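Local coordinates for probable quinone reductase Qor (NADPH:quinone reductase) (Zeta-crystallin homolog protein) (Mycobacterium tuberculosis, PDB 4RVU) that binds NADPH and probably passes its electrons to quinones, as a zeta-crystallin-like member of the medium-chain dehydrogenase/reductase superfamily, at residues A[139-142]-A[146-149]; A[163-168]-A[288-293]; A[220-225]-A[230-235]. All blocks are in the same frame, centred on the assembly; numbering follows the deposited sequence.

Contact 1. Residues A[139-142]-A[146-149]; sequences SVYP and GDTV
Y141, the first residue to leave helical backbone angles at the end of helix 120-140, faces the start of strand 148-151 from well off, its CA lying 10.2 Å from CA of V149, so that the two backbones do not touch and the link is made by side chains. These are the phenol of Y141 and the carboxylate of D147, which come from opposite directions. The hydroxyl OH of Y141 donates a hydrogen bond to OD2 of D147 at 2.7 Å. The donor does not lie in the carboxylate plane but stands above it, 51° out, and the ring and carboxylate planes are turned 34° from each other. Seen from the tyrosine, OD2 of D147 sits at the ring edge, near the ring plane, and is also 3.3 Å from CE2 of Y141. The phenol reaches this far because CG is anti to the backbone N (chi1 172°), which extends the ring away from the helix end.

K144, from the short connection between the two segments, forms a salt bridge through NZ with OD1 of D147 and a weak hydrogen bond with OH of Y141. Both carboxylate oxygens are therefore engaged, and the nearby ammonium probably favours the ionised aspartate. The side chain of Y141 also packs on Q218, A219 and Y221 of strand 217-222, while V140 O accepts a hydrogen bond from Y267 OH of the second subunit. A tyrosine–aspartate bond thus closes the tight helix-to-strand connection leading into strand 148-151, a central strand of the Rossmann-type parallel sheet of the cofactor domain.

Contact 2. Residues A[163-168]-A[288-293]; sequences TQWATH and AELFDA
W165 swings its indole out from helix 157-168 with CG roughly anti to the backbone N (chi1 -151°), and L290 on helix 280-295 likewise holds CG anti to its backbone N, which carries CD1 to the six-membered ring of the indole. The two side chains cross at about a right angle, and CZ3 of W165 lies 4.0 Å from CD1 of L290. Behind them the short helical segments are themselves steeply crossed, at 81°, with axes 12.3 Å apart at closest approach. Such a spacing is too wide for backbone-to-backbone packing, and the indole fills it.

The far end of the indole does most of the touching. CH2 of W165 approaches CA of L290 at 3.8 Å, and CZ2 comes equally near the carbonyl O of E289. The methyl carbon CB of A293 stands 3.8 Å above the plane of the W165 indole, displaced toward the rim, and touches CZ2 and CE2. The small side chain of A293 thus lies beside the ring, which comes close to the backbone of helix 280-295 at E289 and L290, about one turn earlier.

Helix 120-140 adds to the surroundings of the indole through L137 and through H134, whose ring meets that of W165 with planes about 60° apart. The carboxylate of E289 is turned to the same helix: OE1 accepts from NE2 of H134 and forms a salt bridge with K138. No hydrogen bond joins the two segments, so the direct contact is van der Waals in kind, between the indole and leucine, alanine and backbone atoms, while the charge of E289 is met by H134 and K138 of helix 120-140.

Contact 3. Residues A[220-225]-A[230-235]; sequences VYDGVG and DASLAS. With NDP (NADPH dihydro-nicotinamide-adenine-dinucleotide phosphate), chain E.
An Asx turn that begins at D222, extended to an Asx motif by G225 N, ends strand 217-222 of the Rossmann-type nucleotide-binding fold, and S232 of helix 229-234 is tied to the same aspartate. Hydrogen bonds dominate. OG of S232 donates to OD2 of D222 at 2.7 Å, reaching that oxygen on its anti side, 23° out of the carboxylate plane. The other oxygen, OD1, receives two backbone amides: V224 N almost along the C-O axis, and G225 N on the syn side in a nearly straight bond (176°). With CG anti to its backbone N (chi1 -174°), the buried D222 directs its carboxylate between turn and helix, and the bonds on both oxygens resist its rotation. T228 OG1 adds a further bond to OD2, while H152 NE2 is bonded to S232 OG.

Van der Waals contact across the segments comes mainly from V220, two residues back on the strand. Its CG1 lies 3.4 Å from OG of S232 and 3.6 Å from CB of S232, and CG2 stands 3.6 Å from the carbonyl O of S232, so the valine packs against both side chain and backbone of the serine.

Cofactor contacts come from the other side of the turn. V224 places CG1 3.9 Å from C8A of the NADPH adenine. G223, without a side chain, lies close against the nicotinamide-side ribose, and the O3D hydroxyl of that ribose donates to the carbonyl O of G223 at 2.8 Å.

Overall arrangement
From the N terminus, helix 120-140 runs into contact 1, which closes a short loop of three residues before strand 148-151 enters the parallel sheet. Helix 157-168 follows and opens contact 2, a long closure of 119 residues that is completed only by helix 280-295. Contact 3 falls within that span and closes its own four-residue connection between strand 217-222 and helix 229-234; no contacts cross. Contacts 1 and 3 meet side by side, since strands 148-151 and 217-222 are sheet neighbours and V149 packs on Y221. Contact 2 touches neither; it joins helices 157-168 and 280-295, and its centre lies about 22 Å from that of contact 3.

Contact 1. Residues A[139-142]-A[146-149]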
loop_
_atom_site.group_PDB
_atom_site.type_symbol
_atom_site.label_atom_id
_atom_site.label_comp_id
_atom_site.label_asym_id
_atom_site.label_seq_id
_atom_site.Cartn_x
_atom_site.Cartn_y
_atom_site.Cartn_z
ATOM N N SER A 139 -3.599 -6.524 10.825
ATOM C CA SER A 139 -4.441 -6.152 9.682
ATOM C C SER A 139 -3.704 -5.400 8.580
ATOM O O SER A 139 -3.810 -5.753 7.399
ATOM C CB SER A 139 -5.648 -5.323 10.153
ATOM O OG SER A 139 -6.440 -6.066 11.062
ATOM N N VAL A 140 -2.986 -4.344 8.948
ATOM C CA VAL A 140 -2.246 -3.565 7.945
ATOM C C VAL A 140 -1.115 -4.386 7.315
ATOM O O VAL A 140 -1.024 -4.509 6.084
ATOM C CB VAL A 140 -1.729 -2.231 8.527
ATOM C CG1 VAL A 140 -0.741 -1.581 7.569
ATOM C CG2 VAL A 140 -2.902 -1.289 8.805
ATOM N N TYR A 141 -0.254 -4.941 8.151
ATOM C CA TYR A 141 0.682 -5.957 7.709
ATOM C C TYR A 141 0.641 -7.067 8.741
ATOM O O TYR A 141 1.088 -6.879 9.866
ATOM C CB TYR A 141 2.120 -5.417 7.553
ATOM C CG TYR A 141 3.068 -6.566 7.282
ATOM C CD1 TYR A 141 3.067 -7.206 6.051
ATOM C CD2 TYR A 141 3.892 -7.067 8.278
ATOM C CE1 TYR A 141 3.898 -8.298 5.801
ATOM C CE2 TYR A 141 4.716 -8.151 8.045
ATOM C CZ TYR A 141 4.711 -8.763 6.808
ATOM O OH TYR A 141 5.532 -9.844 6.582
ATOM N N PRO A 142 0.102 -8.234 8.364
ATOM C CA PRO A 142 -0.030 -9.318 9.340
ATOM C C PRO A 142 1.315 -9.993 9.585
ATOM O O PRO A 142 1.713 -10.864 8.803
ATOM C CB PRO A 142 -1.011 -10.295 8.665
ATOM C CG PRO A 142 -1.321 -9.701 7.273
ATOM C CD PRO A 142 -0.296 -8.651 7.007
ATOM N N GLY A 146 9.303 -15.018 12.334
ATOM C CA GLY A 146 10.438 -15.002 11.425
ATOM C C GLY A 146 10.637 -13.685 10.702
ATOM O O GLY A 146 11.712 -13.432 10.135
ATOM N N ASP A 147 9.605 -12.842 10.702
ATOM C CA ASP A 147 9.726 -11.526 10.085
ATOM C C ASP A 147 10.669 -10.643 10.893
ATOM O O ASP A 147 10.956 -10.918 12.064
ATOM C CB ASP A 147 8.365 -10.815 10.011
ATOM C CG ASP A 147 7.436 -11.379 8.947
ATOM O OD1 ASP A 147 7.865 -12.191 8.100
ATOM O OD2 ASP A 147 6.246 -10.985 8.965
ATOM N N THR A 148 11.136 -9.570 10.261
ATOM C CA THR A 148 11.827 -8.499 10.967
ATOM C C THR A 148 11.122 -7.210 10.587
ATOM O O THR A 148 10.820 -6.998 9.416
ATOM C CB THR A 148 13.306 -8.384 10.557
ATOM O OG1 THR A 148 13.986 -9.600 10.880
ATOM C CG2 THR A 148 13.971 -7.233 11.297
ATOM N N VAL A 149 10.804 -6.373 11.568
ATOM C CA VAL A 149 10.147 -5.104 11.278
ATOM C C VAL A 149 10.920 -3.952 11.896
ATOM O O VAL A 149 11.651 -4.139 12.866
ATOM C CB VAL A 149 8.670 -5.075 11.770
ATOM C CG1 VAL A 149 7.863 -6.172 11.098
ATOM C CG2 VAL A 149 8.607 -5.215 13.298
#

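Contact 2. Residues A[163-168]-A[288-293]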
loop_
_atom_site.group_PDB
_atom_site.type_symbol
_atom_site.label_atom_id
_atom_site.label_comp_id
_atom_site.label_asym_id
_atom_site.label_seq_id
_atom_site.Cartn_x
_atom_site.Cartn_y
_atom_site.Cartn_z
ATOM N N THR A 163 6.435 -3.147 19.912
ATOM C CA THR A 163 7.668 -3.904 20.113
ATOM C C THR A 163 7.396 -5.164 20.922
ATOM O O THR A 163 7.759 -6.269 20.501
ATOM C CB THR A 163 8.725 -3.034 20.784
ATOM O OG1 THR A 163 9.027 -1.939 19.908
ATOM C CG2 THR A 163 9.997 -3.826 21.066
ATOM N N GLN A 164 6.694 -5.008 22.044
ATOM C CA GLN A 164 6.362 -6.153 22.876
ATOM C C GLN A 164 5.509 -7.163 22.143
ATOM O O GLN A 164 5.775 -8.369 22.201
ATOM C CB GLN A 164 5.625 -5.703 24.129
ATOM C CG GLN A 164 6.441 -4.835 25.057
ATOM C CD GLN A 164 5.622 -4.411 26.254
ATOM O OE1 GLN A 164 5.436 -5.185 27.194
ATOM N NE2 GLN A 164 5.102 -3.188 26.214
ATOM N N TRP A 165 4.478 -6.669 21.462
ATOM C CA TRP A 165 3.491 -7.546 20.849
ATOM C C TRP A 165 4.109 -8.306 19.680
ATOM O O TRP A 165 3.940 -9.521 19.567
ATOM C CB TRP A 165 2.276 -6.745 20.380
ATOM C CG TRP A 165 1.004 -7.529 20.397
ATOM C CD1 TRP A 165 0.873 -8.892 20.377
ATOM C CD2 TRP A 165 -0.329 -6.997 20.481
ATOM N NE1 TRP A 165 -0.463 -9.237 20.422
ATOM C CE2 TRP A 165 -1.217 -8.093 20.493
ATOM C CE3 TRP A 165 -0.847 -5.704 20.531
ATOM C CZ2 TRP A 165 -2.604 -7.930 20.574
ATOM C CZ3 TRP A 165 -2.226 -5.543 20.611
ATOM C CH2 TRP A 165 -3.087 -6.650 20.628
ATOM N N ALA A 166 4.836 -7.591 18.824
ATOM C CA ALA A 166 5.552 -8.229 17.718
ATOM C C ALA A 166 6.553 -9.270 18.231
ATOM O O ALA A 166 6.622 -10.384 17.711
ATOM C CB ALA A 166 6.253 -7.177 16.843
ATOM N N THR A 167 7.316 -8.918 19.260
ATOM C CA THR A 167 8.279 -9.855 19.853
ATOM C C THR A 167 7.582 -11.123 20.339
ATOM O O THR A 167 8.051 -12.234 20.094
ATOM C CB THR A 167 9.037 -9.204 21.004
ATOM O OG1 THR A 167 9.794 -8.103 20.480
ATOM C CG2 THR A 167 9.986 -10.203 21.660
ATOM N N HIS A 168 6.449 -10.953 21.013
ATOM C CA HIS A 168 5.639 -12.087 21.450
ATOM C C HIS A 168 5.203 -12.960 20.280
ATOM O O HIS A 168 5.104 -14.182 20.416
ATOM C CB HIS A 168 4.402 -11.607 22.207
ATOM C CG HIS A 168 3.415 -12.696 22.486
ATOM N ND1 HIS A 168 3.650 -13.694 23.410
ATOM C CD2 HIS A 168 2.196 -12.954 21.954
ATOM C CE1 HIS A 168 2.614 -14.514 23.441
ATOM N NE2 HIS A 168 1.718 -14.086 22.567
ATOM N N ALA A 288 -10.629 -7.091 22.876
ATOM C CA ALA A 288 -10.463 -8.388 23.539
ATOM C C ALA A 288 -9.076 -8.996 23.316
ATOM O O ALA A 288 -8.463 -9.502 24.263
ATOM C CB ALA A 288 -11.560 -9.357 23.105
ATOM N N GLU A 289 -8.573 -8.962 22.080
ATOM C CA GLU A 289 -7.220 -9.461 21.822
ATOM C C GLU A 289 -6.180 -8.625 22.574
ATOM O O GLU A 289 -5.184 -9.161 23.065
ATOM C CB GLU A 289 -6.906 -9.533 20.315
ATOM C CG GLU A 289 -7.857 -10.432 19.515
ATOM C CD GLU A 289 -7.197 -11.105 18.300
ATOM O OE1 GLU A 289 -6.196 -10.572 17.763
ATOM O OE2 GLU A 289 -7.692 -12.175 17.875
ATOM N N LEU A 290 -6.407 -7.316 22.679
ATOM C CA LEU A 290 -5.517 -6.466 23.486
ATOM C C LEU A 290 -5.506 -6.860 24.965
ATOM O O LEU A 290 -4.437 -7.005 25.572
ATOM C CB LEU A 290 -5.889 -4.985 23.343
ATOM C CG LEU A 290 -5.146 -3.991 24.250
ATOM C CD1 LEU A 290 -3.650 -3.962 23.943
ATOM C CD2 LEU A 290 -5.747 -2.597 24.122
ATOM N N PHE A 291 -6.684 -7.030 25.559
ATOM C CA PHE A 291 -6.729 -7.387 26.977
ATOM C C PHE A 291 -6.261 -8.815 27.224
ATOM O O PHE A 291 -5.705 -9.111 28.285
ATOM C CB PHE A 291 -8.108 -7.124 27.596
ATOM C CG PHE A 291 -8.381 -5.665 27.846
ATOM C CD1 PHE A 291 -7.569 -4.939 28.703
ATOM C CD2 PHE A 291 -9.442 -5.023 27.218
ATOM C CE1 PHE A 291 -7.803 -3.593 28.933
ATOM C CE2 PHE A 291 -9.689 -3.677 27.440
ATOM C CZ PHE A 291 -8.869 -2.960 28.296
ATOM N N ASP A 292 -6.447 -9.691 26.239
ATOM C CA ASP A 292 -5.859 -11.033 26.315
ATOM C C ASP A 292 -4.331 -10.972 26.401
ATOM O O ASP A 292 -3.712 -11.655 27.224
ATOM C CB ASP A 292 -6.281 -11.888 25.113
ATOM C CG ASP A 292 -7.749 -12.284 25.156
ATOM O OD1 ASP A 292 -8.421 -12.008 26.173
ATOM O OD2 ASP A 292 -8.229 -12.879 24.165
ATOM N N ALA A 293 -3.731 -10.140 25.554
ATOM C CA ALA A 293 -2.276 -9.974 25.519
ATOM C C ALA A 293 -1.752 -9.355 26.816
ATOM O O ALA A 293 -0.716 -9.774 27.339
ATOM C CB ALA A 293 -1.860 -9.134 24.308
#

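Contact 3. Residues A[220-225]-A[230-235]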
loop_
_atom_site.group_PDB
_atom_site.type_symbol
_atom_site.label_atom_id
_atom_site.label_comp_id
_atom_site.label_asym_id
_atom_site.label_seq_id
_atom_site.Cartn_x
_atom_site.Cartn_y
_atom_site.Cartn_z
ATOM N N VAL A 220 7.787 -1.620 7.761
ATOM C CA VAL A 220 8.198 -0.526 8.635
ATOM C C VAL A 220 6.951 0.084 9.244
ATOM O O VAL A 220 6.000 0.395 8.530
ATOM C CB VAL A 220 8.916 0.585 7.858
ATOM C CG1 VAL A 220 9.193 1.779 8.786
ATOM C CG2 VAL A 220 10.207 0.061 7.250
ATOM N N TYR A 221 6.945 0.245 10.561
ATOM C CA TYR A 221 5.886 0.991 11.214
ATOM C C TYR A 221 6.432 2.360 11.574
ATOM O O TYR A 221 7.212 2.497 12.518
ATOM C CB TYR A 221 5.385 0.227 12.442
ATOM C CG TYR A 221 4.752 -1.098 12.065
ATOM C CD1 TYR A 221 3.482 -1.143 11.496
ATOM C CD2 TYR A 221 5.426 -2.295 12.264
ATOM C CE1 TYR A 221 2.895 -2.356 11.135
ATOM C CE2 TYR A 221 4.843 -3.516 11.920
ATOM C CZ TYR A 221 3.581 -3.535 11.362
ATOM O OH TYR A 221 3.018 -4.751 11.027
ATOM N N ASP A 222 6.040 3.366 10.795
ATOM C CA ASP A 222 6.594 4.717 10.912
ATOM C C ASP A 222 5.547 5.688 11.442
ATOM O O ASP A 222 4.594 6.055 10.736
ATOM C CB ASP A 222 7.151 5.172 9.550
ATOM C CG ASP A 222 7.869 6.517 9.611
ATOM O OD1 ASP A 222 7.458 7.410 10.380
ATOM O OD2 ASP A 222 8.846 6.700 8.853
ATOM N N GLY A 223 5.714 6.096 12.698
ATOM C CA GLY A 223 4.803 7.054 13.312
ATOM C C GLY A 223 5.440 8.424 13.468
ATOM O O GLY A 223 4.901 9.306 14.142
ATOM N N VAL A 224 6.592 8.601 12.828
ATOM C CA VAL A 224 7.395 9.811 12.984
ATOM C C VAL A 224 7.254 10.738 11.772
ATOM O O VAL A 224 7.223 11.965 11.910
ATOM C CB VAL A 224 8.866 9.432 13.225
ATOM C CG1 VAL A 224 9.762 10.664 13.183
ATOM C CG2 VAL A 224 9.003 8.704 14.566
ATOM N N GLY A 225 7.154 10.156 10.581
ATOM C CA GLY A 225 6.834 10.954 9.410
ATOM C C GLY A 225 8.013 11.652 8.758
ATOM O O GLY A 225 8.913 10.998 8.239
ATOM N N ASP A 230 11.976 8.822 4.302
ATOM C CA ASP A 230 12.909 8.403 3.261
ATOM C C ASP A 230 13.717 7.182 3.689
ATOM O O ASP A 230 13.927 6.258 2.902
ATOM C CB ASP A 230 13.839 9.555 2.864
ATOM C CG ASP A 230 13.090 10.715 2.242
ATOM O OD1 ASP A 230 11.872 10.576 2.003
ATOM O OD2 ASP A 230 13.718 11.769 1.985
ATOM N N ALA A 231 14.157 7.179 4.948
ATOM C CA ALA A 231 14.892 6.054 5.500
ATOM C C ALA A 231 14.028 4.798 5.618
ATOM O O ALA A 231 14.490 3.692 5.327
ATOM C CB ALA A 231 15.489 6.424 6.846
ATOM N N SER A 232 12.783 4.965 6.064
ATOM C CA SER A 232 11.847 3.845 6.143
ATOM C C SER A 232 11.671 3.203 4.774
ATOM O O SER A 232 11.765 1.979 4.627
ATOM C CB SER A 232 10.483 4.321 6.638
ATOM O OG SER A 232 10.558 4.782 7.975
ATOM N N LEU A 233 11.402 4.034 3.781
ATOM C CA LEU A 233 11.184 3.537 2.421
ATOM C C LEU A 233 12.417 2.780 1.901
ATOM O O LEU A 233 12.298 1.721 1.278
ATOM C CB LEU A 233 10.806 4.692 1.487
ATOM C CG LEU A 233 10.547 4.311 0.023
ATOM C CD1 LEU A 233 9.390 3.340 -0.044
ATOM C CD2 LEU A 233 10.258 5.528 -0.831
ATOM N N ALA A 234 13.604 3.312 2.190
ATOM C CA ALA A 234 14.861 2.699 1.740
ATOM C C ALA A 234 15.243 1.412 2.479
ATOM O O ALA A 234 16.161 0.702 2.053
ATOM C CB ALA A 234 15.999 3.712 1.827
ATOM N N SER A 235 14.574 1.127 3.600
ATOM C CA SER A 235 14.921 -0.031 4.417
ATOM C C SER A 235 14.117 -1.299 4.143
ATOM O O SER A 235 14.358 -2.329 4.770
ATOM C CB SER A 235 14.817 0.324 5.902
ATOM O OG SER A 235 15.602 1.458 6.197
HETATM P PA NDP E . 4.630 8.812 21.236
HETATM O O1A NDP E . 4.452 8.446 22.683
HETATM O O2A NDP E . 5.264 7.827 20.296
HETATM O O5B NDP E . 5.441 10.197 21.154
HETATM C C5B NDP E . 5.998 10.631 19.918
HETATM C C4B NDP E . 7.433 10.137 19.853
HETATM O O4B NDP E . 7.968 10.274 18.536
HETATM C C3B NDP E . 8.342 10.955 20.752
HETATM O O3B NDP E . 8.387 10.430 22.079
HETATM C C2B NDP E . 9.688 10.865 20.062
HETATM O O2B NDP E . 10.481 9.834 20.634
HETATM C C1B NDP E . 9.369 10.537 18.610
HETATM N N9A NDP E . 9.736 11.722 17.801
HETATM C C8A NDP E . 10.648 11.749 16.816
HETATM N N7A NDP E . 10.760 12.992 16.291
HETATM C C5A NDP E . 9.910 13.791 16.958
HETATM C C6A NDP E . 9.532 15.221 16.912
HETATM N N6A NDP E . 10.104 16.061 16.021
HETATM N N1A NDP E . 8.600 15.655 17.786
HETATM C C2A NDP E . 8.028 14.824 18.675
HETATM N N3A NDP E . 8.323 13.518 18.774
HETATM C C4A NDP E . 9.239 12.950 17.957
HETATM O O3 NDP E . 3.201 9.247 20.655
HETATM P PN NDP E . 1.973 8.218 20.566
HETATM O O1N NDP E . 2.427 6.876 21.075
HETATM O O2N NDP E . 0.767 8.897 21.158
HETATM O O5D NDP E . 1.745 8.098 18.981
HETATM C C5D NDP E . 2.789 7.627 18.133
HETATM C C4D NDP E . 2.549 8.106 16.709
HETATM O O4D NDP E . 1.502 7.343 16.113
HETATM C C3D NDP E . 2.092 9.550 16.686
HETATM O O3D NDP E . 2.687 10.184 15.555
HETATM C C2D NDP E . 0.594 9.480 16.488
HETATM O O2D NDP E . 0.136 10.615 15.751
HETATM C C1D NDP E . 0.430 8.191 15.699
HETATM N N1N NDP E . -0.834 7.493 15.935
HETATM C C2N NDP E . -1.549 7.105 14.876
HETATM C C3N NDP E . -2.749 6.423 15.007
HETATM C C7N NDP E . -3.501 6.025 13.773
HETATM O O7N NDP E . -4.521 5.368 13.885
HETATM N N7N NDP E . -3.027 6.396 12.585
HETATM C C4N NDP E . -3.300 6.074 16.370
HETATM C C5N NDP E . -2.422 6.540 17.436
HETATM C C6N NDP E . -1.235 7.218 17.181
HETATM P P2B NDP E . 12.057 9.742 20.326
HETATM O O1X NDP E . 12.273 10.729 19.215
HETATM O O2X NDP E . 12.711 10.125 21.622
HETATM O O3X NDP E . 12.277 8.307 19.945
#